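Long-range contacts in PHD finger protein 3 (Homo sapiens, PDB 6IC9), which reads the phosphorylated C-terminal tail of RNA polymerase II through its SPOC domain, the part in this chain, and regulates neuronal gene expression: residues N12-N20 / V28-P38; Q113-A124 / R144-Q155. One frame throughout, in Å; residues are numbered along the deposited sequence. Where two conformers were deposited one is given.

Contact 1: residues N12-N20 / V28-P38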
loop_
_atom_site.group_PDB
_atom_site.type_symbol
_atom_site.label_atom_id
_atom_site.label_comp_id
_atom_site.label_asym_id
_atom_site.label_seq_id
_atom_site.Cartn_x
_atom_site.Cartn_y
_atom_site.Cartn_z
ATOM N N ASN A 12 12.340 8.740 -11.101
ATOM C CA ASN A 12 12.236 7.291 -11.046
ATOM C C ASN A 12 11.054 6.842 -10.159
ATOM O O ASN A 12 11.063 5.737 -9.609
ATOM C CB ASN A 12 13.558 6.661 -10.559
ATOM C CG ASN A 12 14.025 7.194 -9.192
ATOM O OD1 ASN A 12 14.008 6.460 -8.196
ATOM N ND2 ASN A 12 14.479 8.455 -9.150
ATOM N N PHE A 13 10.035 7.692 -10.035
ATOM C CA PHE A 13 8.763 7.219 -9.500
ATOM C C PHE A 13 8.046 6.376 -10.546
ATOM O O PHE A 13 8.125 6.642 -11.754
ATOM C CB PHE A 13 7.865 8.390 -9.047
ATOM C CG PHE A 13 7.455 9.372 -10.154
ATOM C CD1 PHE A 13 6.336 9.153 -10.917
ATOM C CD2 PHE A 13 8.169 10.544 -10.354
ATOM C CE1 PHE A 13 5.952 10.055 -11.911
ATOM C CE2 PHE A 13 7.812 11.457 -11.339
ATOM C CZ PHE A 13 6.688 11.214 -12.120
ATOM N N ILE A 14 7.325 5.351 -10.082
ATOM C CA ILE A 14 6.629 4.464 -11.010
ATOM C C ILE A 14 5.147 4.810 -11.222
ATOM O O ILE A 14 4.507 4.218 -12.114
ATOM C CB ILE A 14 6.787 2.995 -10.563
ATOM C CG1 ILE A 14 6.288 2.817 -9.138
ATOM C CG2 ILE A 14 8.249 2.664 -10.488
ATOM C CD1 ILE A 14 4.794 2.603 -9.028
ATOM N N TRP A 15 4.578 5.729 -10.446
ATOM C CA TRP A 15 3.179 6.127 -10.626
ATOM C C TRP A 15 2.957 7.425 -9.868
ATOM O O TRP A 15 3.585 7.647 -8.833
ATOM C CB TRP A 15 2.226 5.046 -10.097
ATOM C CG TRP A 15 0.767 5.418 -9.958
ATOM C CD1 TRP A 15 -0.222 5.276 -10.906
ATOM C CD2 TRP A 15 0.121 5.970 -8.785
ATOM N NE1 TRP A 15 -1.420 5.685 -10.389
ATOM C CE2 TRP A 15 -1.252 6.081 -9.086
ATOM C CE3 TRP A 15 0.566 6.300 -7.494
ATOM C CZ2 TRP A 15 -2.187 6.587 -8.172
ATOM C CZ3 TRP A 15 -0.388 6.812 -6.554
ATOM C CH2 TRP A 15 -1.741 6.955 -6.917
ATOM N N LYS A 16 2.100 8.293 -10.411
ATOM C CA LYS A 16 1.727 9.545 -9.744
ATOM C C LYS A 16 0.224 9.649 -9.832
ATOM O O LYS A 16 -0.354 9.484 -10.916
ATOM C CB LYS A 16 2.364 10.798 -10.394
ATOM C CG LYS A 16 2.033 12.117 -9.687
ATOM C CD LYS A 16 2.459 13.276 -10.626
ATOM C CE LYS A 16 2.092 14.628 -10.109
ATOM N NZ LYS A 16 2.321 15.700 -11.166
ATOM N N GLY A 17 -0.431 9.836 -8.707
ATOM C CA GLY A 17 -1.878 9.843 -8.748
ATOM C C GLY A 17 -2.403 10.198 -7.380
ATOM O O GLY A 17 -1.636 10.587 -6.505
ATOM N N PHE A 18 -3.718 10.101 -7.216
ATOM C CA PHE A 18 -4.342 10.443 -5.935
ATOM C C PHE A 18 -4.467 9.189 -5.071
ATOM O O PHE A 18 -4.704 8.088 -5.574
ATOM C CB PHE A 18 -5.749 11.009 -6.140
ATOM C CG PHE A 18 -5.733 12.397 -6.655
ATOM C CD1 PHE A 18 -5.557 12.618 -8.018
ATOM C CD2 PHE A 18 -5.760 13.491 -5.782
ATOM C CE1 PHE A 18 -5.515 13.945 -8.531
ATOM C CE2 PHE A 18 -5.733 14.837 -6.306
ATOM C CZ PHE A 18 -5.571 15.042 -7.676
ATOM N N ILE A 19 -4.430 9.398 -3.761
ATOM C CA ILE A 19 -5.057 8.509 -2.813
ATOM C C ILE A 19 -6.255 9.229 -2.226
ATOM O O ILE A 19 -6.146 10.380 -1.786
ATOM C CB ILE A 19 -4.065 8.085 -1.718
ATOM C CG1 ILE A 19 -2.979 7.202 -2.360
ATOM C CG2 ILE A 19 -4.830 7.378 -0.610
ATOM C CD1 ILE A 19 -1.880 6.717 -1.319
ATOM N N ASN A 20 -7.384 8.553 -2.182
ATOM C CA ASN A 20 -8.623 9.228 -1.807
ATOM C C ASN A 20 -9.339 8.363 -0.790
ATOM O O ASN A 20 -9.848 7.297 -1.142
ATOM C CB ASN A 20 -9.507 9.489 -3.040
ATOM C CG ASN A 20 -10.707 10.364 -2.700
ATOM O OD1 ASN A 20 -10.974 10.593 -1.526
ATOM N ND2 ASN A 20 -11.405 10.885 -3.728
ATOM N N VAL A 28 -2.288 14.065 -3.706
ATOM C CA VAL A 28 -1.456 13.604 -4.817
ATOM C C VAL A 28 -0.173 13.037 -4.246
ATOM O O VAL A 28 0.439 13.613 -3.342
ATOM C CB VAL A 28 -1.125 14.730 -5.802
ATOM C CG1 VAL A 28 -0.347 14.166 -7.015
ATOM C CG2 VAL A 28 -2.415 15.403 -6.224
ATOM N N THR A 29 0.234 11.905 -4.786
ATOM C CA THR A 29 1.382 11.194 -4.255
ATOM C C THR A 29 2.134 10.564 -5.422
ATOM O O THR A 29 1.549 10.239 -6.444
ATOM C CB THR A 29 0.918 10.145 -3.218
ATOM O OG1 THR A 29 2.050 9.431 -2.728
ATOM C CG2 THR A 29 -0.002 9.130 -3.884
ATOM N N LYS A 30 3.437 10.331 -5.237
ATOM C CA LYS A 30 4.216 9.539 -6.167
ATOM C C LYS A 30 4.584 8.243 -5.452
ATOM O O LYS A 30 4.850 8.273 -4.248
ATOM C CB LYS A 30 5.488 10.281 -6.576
ATOM C CG LYS A 30 5.234 11.390 -7.660
ATOM C CD LYS A 30 6.480 12.300 -7.756
ATOM C CE LYS A 30 6.332 13.326 -8.920
ATOM N NZ LYS A 30 7.471 14.336 -8.903
ATOM N N ALA A 31 4.560 7.133 -6.181
ATOM C CA ALA A 31 4.984 5.816 -5.644
ATOM C C ALA A 31 6.372 5.468 -6.161
ATOM O O ALA A 31 6.650 5.633 -7.355
ATOM C CB ALA A 31 4.011 4.715 -6.083
ATOM N N TYR A 32 7.233 4.964 -5.271
ATOM C CA TYR A 32 8.577 4.506 -5.572
ATOM C C TYR A 32 8.694 3.044 -5.194
ATOM O O TYR A 32 8.138 2.623 -4.172
ATOM C CB TYR A 32 9.636 5.279 -4.784
ATOM C CG TYR A 32 9.627 6.757 -5.210
ATOM C CD1 TYR A 32 8.759 7.655 -4.630
ATOM C CD2 TYR A 32 10.449 7.207 -6.264
ATOM C CE1 TYR A 32 8.725 9.002 -5.056
ATOM C CE2 TYR A 32 10.415 8.528 -6.688
ATOM C CZ TYR A 32 9.567 9.412 -6.078
ATOM O OH TYR A 32 9.540 10.713 -6.509
ATOM N N PRO A 33 9.482 2.280 -5.940
ATOM C CA PRO A 33 9.639 0.847 -5.615
ATOM C C PRO A 33 10.366 0.623 -4.315
ATOM O O PRO A 33 11.273 1.369 -3.924
ATOM C CB PRO A 33 10.445 0.290 -6.804
ATOM C CG PRO A 33 10.958 1.443 -7.512
ATOM C CD PRO A 33 10.027 2.595 -7.272
ATOM N N VAL A 34 9.921 -0.410 -3.606
ATOM C CA VAL A 34 10.541 -0.843 -2.374
ATOM C C VAL A 34 10.973 -2.302 -2.486
ATOM O O VAL A 34 12.130 -2.644 -2.226
ATOM C CB VAL A 34 9.586 -0.658 -1.163
ATOM C CG1 VAL A 34 10.257 -1.217 0.038
ATOM C CG2 VAL A 34 9.250 0.857 -0.897
ATOM N N SER A 35 10.058 -3.167 -2.907
ATOM C CA SER A 35 10.343 -4.604 -2.949
ATOM C C SER A 35 9.535 -5.227 -4.064
ATOM O O SER A 35 8.402 -4.811 -4.331
ATOM C CB SER A 35 9.980 -5.282 -1.616
ATOM O OG SER A 35 10.475 -6.615 -1.602
ATOM N N GLY A 36 10.092 -6.260 -4.699
ATOM C CA GLY A 36 9.399 -6.904 -5.798
ATOM C C GLY A 36 9.465 -6.094 -7.078
ATOM O O GLY A 36 9.938 -4.954 -7.118
ATOM N N SER A 37 8.977 -6.685 -8.153
ATOM C CA SER A 37 9.134 -6.026 -9.440
ATOM C C SER A 37 8.049 -4.978 -9.614
ATOM O O SER A 37 6.862 -5.327 -9.656
ATOM C CB SER A 37 9.065 -7.002 -10.598
ATOM O OG SER A 37 8.976 -6.242 -11.797
ATOM N N PRO A 38 8.398 -3.703 -9.752
ATOM C CA PRO A 38 7.371 -2.691 -9.973
ATOM C C PRO A 38 6.910 -2.596 -11.415
ATOM O O PRO A 38 6.221 -1.630 -11.755
ATOM C CB PRO A 38 8.098 -1.411 -9.560
ATOM C CG PRO A 38 9.450 -1.607 -10.097
ATOM C CD PRO A 38 9.746 -3.124 -9.902
#
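Phe13 lies against Lys30 and Tyr32 at the open end of an antiparallel beta hairpin, the first of the SPOC domain, made by strands 15-21 and 25-35. The Lys30 chain can be followed outward. Its CB is 3.9 Å from Phe13 CB. CG sits between two neighbours, 3.9 Å from both Lys16 CG and Phe13 CG. CD passes over the Phe13 ring, toward its rim. CE reaches Phe13 CE2 at 3.4 Å, a CH-pi contact over the ring face. Lys30 NZ lies just beyond, 3.8 Å from Phe13 CE2. The extended chain thus lies along the CG-CD2-CE2 side of the ring. Phe13 CB in turn rests over the face of the Tyr32 ring, a second CH-pi contact.

The backbone pairing is regular at Gly17 and Thr29, which exchange two hydrogen bonds. Gly17 has no side chain, and a CB there would clash with the Trp15 indole. On that face the Trp15 ring edge meets Thr29 CG2 and Ala31 CB, while its NE1 bonds to Pro46 O. Toward the turn, Phe18 and Val28 pack together. With Phe18 CG beside its own backbone N (chi1 -75°), the ring takes Val28 CG2 over one face, 3.4 Å from Phe18 CE2.

Contact 2: residues Q113-A124 / R144-Q155; sequences QVKDMYLIPLGA and RPNLLLGLIIRQ
Arg144 grips the end of an antiparallel strand pair, 114-122 with 147-155, in the middle of the SPOC sheet. Its NH2 donates to Gly123 O at 3.1 Å, and also to Asp126 O. Leu122 CD2 packs on one guanidinium face, and Ala124 O lies over the other without a bond to NH2. The NE donates to water 1, which lies in the guanidinium plane and donates in turn to Leu122 O and Pro145 O. A chi4 of -92° turns the guanidinium so that NH2 meets Gly123 O. With an alanine here, Gly123 O is likely to lose this donor, and water 1 one of its three partners. Beside it, Asn146 OD1 accepts from Ala124 N at 2.8 Å, in the carbonyl plane.

Along the strands, paired backbone bonds satisfy Tyr118 with Leu151, Ile120 with Leu149 and Leu122 with Leu147. A classic beta bulge sets Lys115 and Asp116 together opposite Ile153. Ile153 O takes Lys115 N at 2.8 Å and Asp116 N only weakly, at 3.4 Å. Met117 and Ile152 run side by side, with Met117 CE 3.7 Å from Ile152 CD1. A CB on Gly150 would clash with that methyl.

The bulge lies at the peptide site. Asp116 OD1 bonds to Tyr63 OH, while OD2 bonds to a polar side chain of the bound peptide. Lys115 NZ bonds to Tyr63 OH and the peptide backbone. The backbone groups named are largely used up between the strands, so the polar ends of Lys115 and Asp116 are probably what this pair offers the peptide, alongside Tyr63.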
loop_
_atom_site.group_PDB
_atom_site.type_symbol
_atom_site.label_atom_id
_atom_site.label_comp_id
_atom_site.label_asym_id
_atom_site.label_seq_id
_atom_site.Cartn_x
_atom_site.Cartn_y
_atom_site.Cartn_z
ATOM N N GLN A 113 -5.443 -6.176 -13.212
ATOM C CA GLN A 113 -4.285 -6.984 -12.886
ATOM C C GLN A 113 -3.963 -6.995 -11.402
ATOM O O GLN A 113 -3.097 -7.776 -10.995
ATOM C CB GLN A 113 -3.039 -6.502 -13.637
ATOM C CG GLN A 113 -2.996 -6.876 -15.122
ATOM C CD GLN A 113 -3.130 -8.372 -15.344
ATOM O OE1 GLN A 113 -4.159 -8.837 -15.828
ATOM N NE2 GLN A 113 -2.086 -9.134 -14.992
ATOM N N VAL A 114 -4.577 -6.138 -10.582
ATOM C CA VAL A 114 -4.270 -6.173 -9.162
ATOM C C VAL A 114 -5.436 -6.801 -8.406
ATOM O O VAL A 114 -6.579 -6.315 -8.434
ATOM C CB VAL A 114 -3.816 -4.814 -8.583
ATOM C CG1 VAL A 114 -3.522 -3.793 -9.597
ATOM C CG2 VAL A 114 -4.601 -4.345 -7.396
ATOM N N LYS A 115 -5.108 -7.891 -7.721
ATOM C CA LYS A 115 -6.077 -8.622 -6.919
ATOM C C LYS A 115 -6.404 -7.851 -5.650
ATOM O O LYS A 115 -7.561 -7.828 -5.213
ATOM C CB LYS A 115 -5.491 -10.008 -6.598
ATOM C CG LYS A 115 -6.456 -11.002 -5.907
ATOM C CD LYS A 115 -5.711 -12.307 -5.555
ATOM C CE LYS A 115 -6.727 -13.472 -5.281
ATOM N NZ LYS A 115 -7.705 -13.018 -4.284
ATOM N N ASP A 116 -5.382 -7.245 -5.021
ATOM C CA ASP A 116 -5.537 -6.555 -3.734
ATOM C C ASP A 116 -4.473 -5.477 -3.599
ATOM O O ASP A 116 -3.354 -5.624 -4.101
ATOM C CB ASP A 116 -5.343 -7.457 -2.484
ATOM C CG ASP A 116 -6.092 -8.766 -2.566
ATOM O OD1 ASP A 116 -5.479 -9.768 -3.008
ATOM O OD2 ASP A 116 -7.258 -8.780 -2.166
ATOM N N MET A 117 -4.838 -4.398 -2.932
ATOM C CA MET A 117 -3.852 -3.396 -2.563
ATOM C C MET A 117 -4.164 -2.886 -1.162
ATOM O O MET A 117 -5.288 -2.457 -0.885
ATOM C CB MET A 117 -3.816 -2.247 -3.571
ATOM C CG MET A 117 -2.758 -1.211 -3.180
ATOM S SD MET A 117 -2.405 -0.176 -4.632
ATOM C CE MET A 117 -1.044 0.756 -4.007
ATOM N N TYR A 118 -3.180 -2.954 -0.282
ATOM C CA TYR A 118 -3.337 -2.488 1.094
ATOM C C TYR A 118 -2.407 -1.317 1.347
ATOM O O TYR A 118 -1.308 -1.244 0.783
ATOM C CB TYR A 118 -3.007 -3.598 2.106
ATOM C CG TYR A 118 -3.921 -4.805 1.900
ATOM C CD1 TYR A 118 -5.269 -4.728 2.251
ATOM C CD2 TYR A 118 -3.426 -5.974 1.283
ATOM C CE1 TYR A 118 -6.129 -5.824 2.012
ATOM C CE2 TYR A 118 -4.255 -7.085 1.070
ATOM C CZ TYR A 118 -5.592 -6.982 1.414
ATOM O OH TYR A 118 -6.380 -8.078 1.182
ATOM N N LEU A 119 -2.833 -0.403 2.211
ATOM C CA LEU A 119 -2.050 0.773 2.571
ATOM C C LEU A 119 -1.606 0.607 3.998
ATOM O O LEU A 119 -2.452 0.547 4.896
ATOM C CB LEU A 119 -2.883 2.050 2.436
ATOM C CG LEU A 119 -2.271 3.432 2.225
ATOM C CD1 LEU A 119 -1.503 3.573 0.855
ATOM C CD2 LEU A 119 -3.471 4.398 2.197
ATOM N N ILE A 120 -0.292 0.583 4.207
ATOM C CA ILE A 120 0.337 0.219 5.463
ATOM C C ILE A 120 1.022 1.453 6.053
ATOM O O ILE A 120 1.917 2.015 5.425
ATOM C CB ILE A 120 1.347 -0.915 5.236
ATOM C CG1 ILE A 120 0.585 -2.177 4.824
ATOM C CG2 ILE A 120 2.187 -1.126 6.563
ATOM C CD1 ILE A 120 1.525 -3.360 4.428
ATOM N N PRO A 121 0.674 1.884 7.258
ATOM C CA PRO A 121 1.459 2.944 7.899
ATOM C C PRO A 121 2.715 2.340 8.524
ATOM O O PRO A 121 2.640 1.364 9.277
ATOM C CB PRO A 121 0.505 3.489 8.960
ATOM C CG PRO A 121 -0.350 2.310 9.332
ATOM C CD PRO A 121 -0.524 1.516 8.046
ATOM N N LEU A 122 3.869 2.872 8.170
ATOM C CA LEU A 122 5.130 2.429 8.795
ATOM C C LEU A 122 5.735 3.612 9.525
ATOM O O LEU A 122 6.210 4.556 8.883
ATOM C CB LEU A 122 6.094 1.893 7.762
ATOM C CG LEU A 122 7.439 1.443 8.362
ATOM C CD1 LEU A 122 7.180 0.100 9.058
ATOM C CD2 LEU A 122 8.455 1.306 7.250
ATOM N N GLY A 123 5.675 3.585 10.858
ATOM C CA GLY A 123 6.280 4.650 11.645
ATOM C C GLY A 123 7.788 4.725 11.462
ATOM O O GLY A 123 8.450 3.725 11.171
ATOM N N ALA A 124 8.316 5.949 11.570
ATOM C CA ALA A 124 9.750 6.189 11.354
ATOM C C ALA A 124 10.622 5.302 12.260
ATOM O O ALA A 124 11.680 4.836 11.838
ATOM C CB ALA A 124 10.072 7.673 11.590
ATOM N N ARG A 144 14.183 7.622 8.221
ATOM C CA ARG A 144 13.113 7.898 7.267
ATOM C C ARG A 144 11.974 8.575 7.996
ATOM O O ARG A 144 11.886 8.493 9.224
ATOM C CB ARG A 144 12.624 6.607 6.575
ATOM C CG ARG A 144 12.492 5.477 7.504
ATOM C CD ARG A 144 11.895 4.240 6.820
ATOM N NE ARG A 144 11.132 3.658 7.894
ATOM C CZ ARG A 144 11.596 2.760 8.707
ATOM N NH1 ARG A 144 12.788 2.309 8.474
ATOM N NH2 ARG A 144 10.857 2.324 9.711
ATOM N N PRO A 145 11.091 9.269 7.277
ATOM C CA PRO A 145 9.912 9.841 7.922
ATOM C C PRO A 145 8.895 8.728 8.145
ATOM O O PRO A 145 9.062 7.622 7.655
ATOM C CB PRO A 145 9.408 10.866 6.908
ATOM C CG PRO A 145 9.802 10.295 5.581
ATOM C CD PRO A 145 11.141 9.557 5.840
ATOM N N ASN A 146 7.846 9.042 8.888
ATOM C CA ASN A 146 6.649 8.191 8.841
ATOM C C ASN A 146 6.238 8.032 7.385
ATOM O O ASN A 146 6.231 9.009 6.609
ATOM C CB ASN A 146 5.496 8.815 9.647
ATOM C CG ASN A 146 5.743 8.840 11.136
ATOM O OD1 ASN A 146 6.473 8.015 11.679
ATOM N ND2 ASN A 146 5.106 9.807 11.828
ATOM N N LEU A 147 5.809 6.818 7.006
ATOM C CA LEU A 147 5.584 6.501 5.602
ATOM C C LEU A 147 4.288 5.727 5.450
ATOM O O LEU A 147 3.916 4.925 6.321
ATOM C CB LEU A 147 6.694 5.574 5.028
ATOM C CG LEU A 147 8.032 6.248 4.748
ATOM C CD1 LEU A 147 8.997 5.165 4.304
ATOM C CD2 LEU A 147 7.780 7.314 3.628
ATOM N N LEU A 148 3.666 5.900 4.286
ATOM C CA LEU A 148 2.585 5.032 3.809
ATOM C C LEU A 148 3.204 4.134 2.762
ATOM O O LEU A 148 3.805 4.632 1.789
ATOM C CB LEU A 148 1.447 5.866 3.167
ATOM C CG LEU A 148 0.623 6.669 4.187
ATOM C CD1 LEU A 148 -0.327 7.606 3.424
ATOM C CD2 LEU A 148 -0.214 5.752 5.123
ATOM N N LEU A 149 3.116 2.810 2.976
ATOM C CA LEU A 149 3.508 1.819 1.995
ATOM C C LEU A 149 2.275 1.271 1.299
ATOM O O LEU A 149 1.204 1.198 1.892
ATOM C CB LEU A 149 4.216 0.674 2.765
ATOM C CG LEU A 149 5.747 0.639 2.925
ATOM C CD1 LEU A 149 6.420 1.956 3.207
ATOM C CD2 LEU A 149 6.175 -0.491 3.934
ATOM N N GLY A 150 2.440 0.823 0.063
ATOM C CA GLY A 150 1.422 0.061 -0.633
ATOM C C GLY A 150 1.915 -1.371 -0.801
ATOM O O GLY A 150 2.984 -1.604 -1.359
ATOM N N LEU A 151 1.105 -2.312 -0.347
ATOM C CA LEU A 151 1.339 -3.751 -0.554
ATOM C C LEU A 151 0.418 -4.174 -1.669
ATOM O O LEU A 151 -0.798 -4.133 -1.501
ATOM C CB LEU A 151 1.029 -4.502 0.747
ATOM C CG LEU A 151 0.970 -6.014 0.642
ATOM C CD1 LEU A 151 2.315 -6.468 0.208
ATOM C CD2 LEU A 151 0.613 -6.558 2.063
ATOM N N ILE A 152 0.982 -4.567 -2.819
ATOM C CA ILE A 152 0.199 -4.800 -4.022
ATOM C C ILE A 152 0.304 -6.276 -4.416
ATOM O O ILE A 152 1.410 -6.790 -4.657
ATOM C CB ILE A 152 0.668 -3.888 -5.177
ATOM C CG1 ILE A 152 0.759 -2.436 -4.650
ATOM C CG2 ILE A 152 -0.288 -3.968 -6.355
ATOM C CD1 ILE A 152 1.401 -1.494 -5.668
ATOM N N ILE A 153 -0.839 -6.948 -4.464
ATOM C CA ILE A 153 -0.949 -8.334 -4.931
ATOM C C ILE A 153 -1.393 -8.312 -6.386
ATOM O O ILE A 153 -2.513 -7.883 -6.684
ATOM C CB ILE A 153 -1.970 -9.125 -4.094
ATOM C CG1 ILE A 153 -1.774 -8.849 -2.600
ATOM C CG2 ILE A 153 -1.916 -10.640 -4.455
ATOM C CD1 ILE A 153 -0.364 -9.185 -2.112
ATOM N N ARG A 154 -0.549 -8.807 -7.296
ATOM C CA ARG A 154 -0.878 -8.834 -8.719
ATOM C C ARG A 154 -0.963 -10.265 -9.269
ATOM O O ARG A 154 -0.343 -11.197 -8.760
ATOM C CB ARG A 154 0.161 -8.032 -9.495
ATOM C CG ARG A 154 0.530 -6.744 -8.691
ATOM C CD ARG A 154 1.910 -6.172 -9.030
ATOM N NE ARG A 154 1.762 -5.524 -10.303
ATOM C CZ ARG A 154 2.736 -5.018 -11.053
ATOM N NH1 ARG A 154 4.015 -5.058 -10.690
ATOM N NH2 ARG A 154 2.382 -4.450 -12.185
ATOM N N GLN A 155 -1.739 -10.419 -10.321
ATOM C CA GLN A 155 -1.819 -11.700 -10.999
ATOM C C GLN A 155 -0.521 -11.947 -11.757
ATOM O O GLN A 155 0.181 -11.010 -12.156
ATOM C CB GLN A 155 -3.019 -11.728 -11.954
ATOM C CG GLN A 155 -4.290 -11.021 -11.430
ATOM C CD GLN A 155 -5.151 -11.863 -10.453
ATOM O OE1 GLN A 155 -4.818 -13.006 -10.117
ATOM N NE2 GLN A 155 -6.276 -11.282 -10.009
HETATM O O HOH W 1 8.748 4.922 8.051
HETATM O O HOH W 2 13.853 6.534 10.997
#

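Contact 1 and contact 2 belong to the same sheet, with strand 73-82 lying between strands 25-35 and 147-155. Contact 2 is central and mostly buried. Contact 1 is partly buried and lies nearer the surface. Both pair antiparallel strands, but contact 1 is a tight hairpin, whereas the strands of contact 2 are linked by a long loop without helix or strand. Aromatic and lysine packing marks the outer face of contact 1. Contact 2 has largely apolar packing, aliphatic and aromatic, against helices 57-70 and 85-101, with polar chemistry at its two ends. The contacts meet where Ile19 CD1 packs on Leu119 CD1, 3.8 Å away, and where Arg154, whose NH2 forms a salt bridge with Asp44, brings NH1 near Ser37 O.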